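Local structure of 2',5'-phosphodiesterase 12 (Homo sapiens, 4Z0V) at residues Pro7-Ile19 with Pro27-Phe41. The protein belongs to the endonuclease/exonuclease/phosphatase family, joining a domain of the DNase I-like fold to a smaller N-terminal beta domain. Numbering follows the deposited sequence. Where two conformers were deposited one is given.
Sequences PPAFTELQLPRYI and PKLSLEFGDPASSLF
Glu12 and Ser30 face each other across two antiparallel strands, 9-14 and 28-32, and the Ser30 hydroxyl donates to the carboxylate, OG to Glu12 OE1 2.7 Å, on its anti side. Serine suits this place because its short hydroxyl meets the end of the Glu12 chain directly. Lys28, fully extended with CG anti to its backbone N (chi1 -180°), carries its ammonium past the same carboxylate; NZ lies 3.6 Å from Glu12 OE2, a long salt bridge, and a water donates to Glu12 OE1 and accepts a weak bond from Lys28 NZ. The stronger partner of this amine is Asp190.

Between these strands the ladder is interrupted by a classic beta bulge: Thr11 and Glu12 both face Ser30, whose O takes a bent bond from Thr11 N at 2.7 Å (137°) and only a weak one from Glu12 N. Regular pairing flanks it: Glu32 N to Ala9 O, 2.9 Å, and Lys28 N to Gln14 O, 2.8 Å.

The other face is apolar. Leu31 lays CD1 over the Phe10 ring, 3.9 Å from its centroid, a CH-pi contact setting one leucine branch against the flat ring. Leu29 runs alongside both Phe10 and Leu13, and its CD2 presses tightly on Leu13 CD1 at 3.3 Å.

This greasy side packs against the four-stranded sheet of the N-terminal domain: Phe10 and Leu13 touch Cys81 of strand 77-82, Phe10 also meets Phe41 of strand 40-46, and Leu15 reaches Leu95 of strand 93-96. The polar side looks toward helix 185-198, which supplies Asp190.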
loop_
_atom_site.group_PDB
_atom_site.type_symbol
_atom_site.label_atom_id
_atom_site.label_comp_id
_atom_site.label_asym_id
_atom_site.label_seq_id
_atom_site.Cartn_x
_atom_site.Cartn_y
_atom_site.Cartn_z
ATOM N N PRO A 7 12.626 12.406 29.865
ATOM C CA PRO A 7 11.835 13.560 29.412
ATOM C C PRO A 7 11.355 13.412 27.968
ATOM O O PRO A 7 11.977 12.659 27.204
ATOM C CB PRO A 7 12.812 14.747 29.549
ATOM C CG PRO A 7 14.094 14.174 30.147
ATOM C CD PRO A 7 14.067 12.707 29.852
ATOM N N PRO A 8 10.254 14.102 27.547
ATOM C CA PRO A 8 9.841 14.010 26.137
ATOM C C PRO A 8 10.975 14.500 25.240
ATOM O O PRO A 8 11.597 15.520 25.538
ATOM C CB PRO A 8 8.599 14.913 26.065
ATOM C CG PRO A 8 8.149 15.072 27.493
ATOM C CD PRO A 8 9.399 15.051 28.291
ATOM N N ALA A 9 11.317 13.714 24.218
ATOM C CA ALA A 9 12.412 14.035 23.304
ATOM C C ALA A 9 12.180 13.420 21.937
ATOM O O ALA A 9 11.678 12.306 21.846
ATOM C CB ALA A 9 13.745 13.551 23.876
ATOM N N PHE A 10 12.492 14.176 20.873
ATOM C CA PHE A 10 12.403 13.708 19.490
ATOM C C PHE A 10 13.708 12.972 19.188
ATOM O O PHE A 10 14.758 13.610 19.188
ATOM C CB PHE A 10 12.157 14.875 18.481
ATOM C CG PHE A 10 10.794 15.530 18.505
ATOM C CD1 PHE A 10 9.673 14.858 18.031
ATOM C CD2 PHE A 10 10.641 16.837 18.951
ATOM C CE1 PHE A 10 8.407 15.457 18.072
ATOM C CE2 PHE A 10 9.378 17.438 18.980
ATOM C CZ PHE A 10 8.268 16.745 18.547
ATOM N N THR A 11 13.657 11.628 19.014
ATOM C CA THR A 11 14.825 10.793 18.688
ATOM C C THR A 11 15.201 10.982 17.220
ATOM O O THR A 11 16.371 10.854 16.846
ATOM C CB THR A 11 14.567 9.324 18.998
ATOM O OG1 THR A 11 13.424 8.877 18.266
ATOM C CG2 THR A 11 14.380 9.069 20.475
ATOM N N GLU A 12 14.193 11.266 16.383
ATOM C CA GLU A 12 14.379 11.528 14.961
ATOM C C GLU A 12 13.516 12.719 14.630
ATOM O O GLU A 12 12.395 12.811 15.126
ATOM C CB GLU A 12 14.025 10.301 14.083
ATOM C CG GLU A 12 14.876 9.069 14.346
ATOM C CD GLU A 12 14.597 7.858 13.482
ATOM O OE1 GLU A 12 13.500 7.265 13.608
ATOM O OE2 GLU A 12 15.499 7.479 12.701
ATOM N N LEU A 13 14.086 13.677 13.927
ATOM C CA LEU A 13 13.419 14.894 13.470
ATOM C C LEU A 13 14.026 15.154 12.128
ATOM O O LEU A 13 15.240 15.419 12.060
ATOM C CB LEU A 13 13.590 16.053 14.474
ATOM C CG LEU A 13 12.716 17.263 14.204
ATOM C CD1 LEU A 13 11.262 16.937 14.420
ATOM C CD2 LEU A 13 13.105 18.410 15.085
ATOM N N GLN A 14 13.201 14.997 11.044
ATOM C CA GLN A 14 13.645 15.118 9.654
ATOM C C GLN A 14 12.569 15.712 8.751
ATOM O O GLN A 14 11.386 15.424 8.911
ATOM C CB GLN A 14 14.052 13.743 9.081
ATOM C CG GLN A 14 15.284 13.101 9.715
ATOM C CD GLN A 14 15.787 11.884 8.975
ATOM O OE1 GLN A 14 15.745 11.800 7.738
ATOM N NE2 GLN A 14 16.349 10.946 9.716
ATOM N N LEU A 15 12.988 16.506 7.759
ATOM C CA LEU A 15 12.069 17.093 6.784
ATOM C C LEU A 15 12.327 16.464 5.421
ATOM O O LEU A 15 13.473 16.060 5.168
ATOM C CB LEU A 15 12.253 18.631 6.705
ATOM C CG LEU A 15 11.763 19.489 7.866
ATOM C CD1 LEU A 15 12.193 20.936 7.679
ATOM C CD2 LEU A 15 10.256 19.460 7.970
ATOM N N PRO A 16 11.336 16.392 4.496
ATOM C CA PRO A 16 11.644 15.903 3.141
ATOM C C PRO A 16 12.636 16.824 2.419
ATOM O O PRO A 16 12.816 17.992 2.798
ATOM C CB PRO A 16 10.290 15.910 2.429
ATOM C CG PRO A 16 9.459 16.865 3.207
ATOM C CD PRO A 16 9.919 16.808 4.613
ATOM N N ARG A 17 13.311 16.272 1.412
ATOM C CA ARG A 17 14.318 16.996 0.616
ATOM C C ARG A 17 13.720 17.738 -0.530
ATOM O O ARG A 17 14.365 18.606 -1.109
ATOM C CB ARG A 17 15.331 16.010 0.027
ATOM C CG ARG A 17 16.140 15.383 1.074
ATOM C CD ARG A 17 17.392 14.791 0.515
ATOM N NE ARG A 17 18.074 14.206 1.647
ATOM C CZ ARG A 17 18.950 14.851 2.397
ATOM N NH1 ARG A 17 19.459 14.273 3.464
ATOM N NH2 ARG A 17 19.337 16.081 2.074
ATOM N N TYR A 18 12.538 17.305 -0.924
ATOM C CA TYR A 18 11.770 17.818 -2.034
ATOM C C TYR A 18 10.448 18.325 -1.466
ATOM O O TYR A 18 9.721 17.562 -0.841
ATOM C CB TYR A 18 11.569 16.682 -3.060
ATOM C CG TYR A 18 11.302 17.091 -4.493
ATOM C CD1 TYR A 18 11.850 16.378 -5.556
ATOM C CD2 TYR A 18 10.434 18.136 -4.793
ATOM C CE1 TYR A 18 11.605 16.749 -6.879
ATOM C CE2 TYR A 18 10.190 18.520 -6.109
ATOM C CZ TYR A 18 10.766 17.818 -7.149
ATOM O OH TYR A 18 10.498 18.197 -8.441
ATOM N N ILE A 19 10.196 19.630 -1.588
ATOM C CA ILE A 19 8.976 20.237 -1.084
ATOM C C ILE A 19 8.275 20.911 -2.266
ATOM O O ILE A 19 8.898 21.736 -2.939
ATOM C CB ILE A 19 9.292 21.219 0.081
ATOM C CG1 ILE A 19 9.770 20.439 1.330
ATOM C CG2 ILE A 19 8.063 22.093 0.387
ATOM C CD1 ILE A 19 10.342 21.282 2.434
ATOM N N PRO A 27 6.855 15.797 8.288
ATOM C CA PRO A 27 8.124 15.561 8.974
ATOM C C PRO A 27 8.192 14.196 9.625
ATOM O O PRO A 27 7.184 13.704 10.132
ATOM C CB PRO A 27 8.163 16.651 10.056
ATOM C CG PRO A 27 6.752 17.058 10.270
ATOM C CD PRO A 27 6.061 16.852 8.949
ATOM N N LYS A 28 9.399 13.620 9.652
ATOM C CA LYS A 28 9.649 12.404 10.402
ATOM C C LYS A 28 9.893 12.870 11.820
ATOM O O LYS A 28 10.685 13.796 12.021
ATOM C CB LYS A 28 10.853 11.629 9.814
ATOM C CG LYS A 28 11.179 10.328 10.547
ATOM C CD LYS A 28 12.289 9.625 9.778
ATOM C CE LYS A 28 12.776 8.385 10.438
ATOM N NZ LYS A 28 13.733 7.659 9.564
ATOM N N LEU A 29 9.117 12.354 12.766
ATOM C CA LEU A 29 9.259 12.665 14.192
ATOM C C LEU A 29 9.170 11.396 14.948
ATOM O O LEU A 29 8.102 10.788 14.976
ATOM C CB LEU A 29 8.201 13.635 14.774
ATOM C CG LEU A 29 7.424 14.608 13.927
ATOM C CD1 LEU A 29 6.196 15.020 14.671
ATOM C CD2 LEU A 29 8.208 15.865 13.695
ATOM N N SER A 30 10.250 10.948 15.518
ATOM C CA SER A 30 10.159 9.738 16.324
ATOM C C SER A 30 10.233 10.252 17.741
ATOM O O SER A 30 11.174 10.970 18.092
ATOM C CB SER A 30 11.245 8.739 15.950
ATOM O OG SER A 30 11.226 8.459 14.557
ATOM N N LEU A 31 9.158 10.073 18.482
ATOM C CA LEU A 31 9.052 10.652 19.809
ATOM C C LEU A 31 9.217 9.615 20.933
ATOM O O LEU A 31 8.539 8.586 20.928
ATOM C CB LEU A 31 7.671 11.345 19.885
ATOM C CG LEU A 31 7.433 12.463 20.904
ATOM C CD1 LEU A 31 8.616 13.378 21.033
ATOM C CD2 LEU A 31 6.214 13.276 20.521
ATOM N N GLU A 32 10.141 9.888 21.877
ATOM C CA GLU A 32 10.364 9.073 23.078
ATOM C C GLU A 32 9.807 9.828 24.304
ATOM O O GLU A 32 9.912 11.058 24.362
ATOM C CB GLU A 32 11.850 8.685 23.274
ATOM C CG GLU A 32 12.793 9.804 23.707
ATOM C CD GLU A 32 14.181 9.402 24.177
ATOM O OE1 GLU A 32 14.682 8.339 23.744
ATOM O OE2 GLU A 32 14.782 10.169 24.964
ATOM N N PHE A 33 9.205 9.096 25.269
ATOM C CA PHE A 33 8.604 9.643 26.500
ATOM C C PHE A 33 7.546 10.749 26.199
ATOM O O PHE A 33 7.427 11.696 26.970
ATOM C CB PHE A 33 9.687 10.220 27.446
ATOM C CG PHE A 33 10.702 9.280 28.053
ATOM C CD1 PHE A 33 10.501 8.737 29.317
ATOM C CD2 PHE A 33 11.910 9.026 27.412
ATOM C CE1 PHE A 33 11.468 7.909 29.906
ATOM C CE2 PHE A 33 12.875 8.197 27.999
ATOM C CZ PHE A 33 12.647 7.645 29.245
ATOM N N GLY A 34 6.832 10.643 25.077
ATOM C CA GLY A 34 5.855 11.654 24.679
ATOM C C GLY A 34 4.908 11.269 23.559
ATOM O O GLY A 34 4.991 10.156 23.031
ATOM N N ASP A 35 3.995 12.203 23.190
ATOM C CA ASP A 35 2.960 12.018 22.160
ATOM C C ASP A 35 2.790 13.258 21.232
ATOM O O ASP A 35 2.788 14.384 21.739
ATOM C CB ASP A 35 1.614 11.716 22.838
ATOM N N PRO A 36 2.565 13.090 19.896
ATOM C CA PRO A 36 2.388 14.276 19.026
ATOM C C PRO A 36 1.170 15.128 19.391
ATOM O O PRO A 36 1.241 16.351 19.261
ATOM C CB PRO A 36 2.257 13.680 17.619
ATOM C CG PRO A 36 2.936 12.336 17.708
ATOM C CD PRO A 36 2.552 11.847 19.095
ATOM N N ALA A 37 0.083 14.514 19.920
ATOM C CA ALA A 37 -1.094 15.273 20.355
ATOM C C ALA A 37 -0.753 16.203 21.526
ATOM O O ALA A 37 -1.393 17.239 21.690
ATOM C CB ALA A 37 -2.210 14.320 20.767
ATOM N N SER A 38 0.266 15.830 22.323
ATOM C CA SER A 38 0.722 16.596 23.490
ATOM C C SER A 38 1.883 17.528 23.121
ATOM O O SER A 38 2.391 18.243 23.976
ATOM C CB SER A 38 1.174 15.637 24.591
ATOM O OG SER A 38 0.234 14.600 24.814
ATOM N N SER A 39 2.343 17.466 21.870
ATOM C CA SER A 39 3.477 18.274 21.424
ATOM C C SER A 39 3.032 19.561 20.728
ATOM O O SER A 39 1.872 19.696 20.371
ATOM C CB SER A 39 4.377 17.444 20.511
ATOM O OG SER A 39 4.972 16.405 21.273
ATOM N N LEU A 40 3.946 20.538 20.599
ATOM C CA LEU A 40 3.622 21.839 19.992
ATOM C C LEU A 40 4.305 21.943 18.652
ATOM O O LEU A 40 5.477 21.582 18.537
ATOM C CB LEU A 40 4.097 23.006 20.900
ATOM C CG LEU A 40 3.583 23.060 22.360
ATOM C CD1 LEU A 40 4.173 24.263 23.091
ATOM C CD2 LEU A 40 2.063 23.096 22.429
ATOM N N PHE A 41 3.591 22.418 17.647
ATOM C CA PHE A 41 4.155 22.593 16.310
ATOM C C PHE A 41 3.876 23.978 15.813
ATOM O O PHE A 41 2.788 24.516 16.032
ATOM C CB PHE A 41 3.533 21.583 15.314
ATOM C CG PHE A 41 3.728 20.148 15.715
ATOM C CD1 PHE A 41 4.936 19.508 15.493
ATOM C CD2 PHE A 41 2.695 19.428 16.307
ATOM C CE1 PHE A 41 5.129 18.177 15.899
ATOM C CE2 PHE A 41 2.889 18.093 16.702
ATOM C CZ PHE A 41 4.102 17.483 16.498
HETATM O O HOH W 1 12.642 5.524 11.465
HETATM O O HOH W 2 17.021 8.372 8.808
#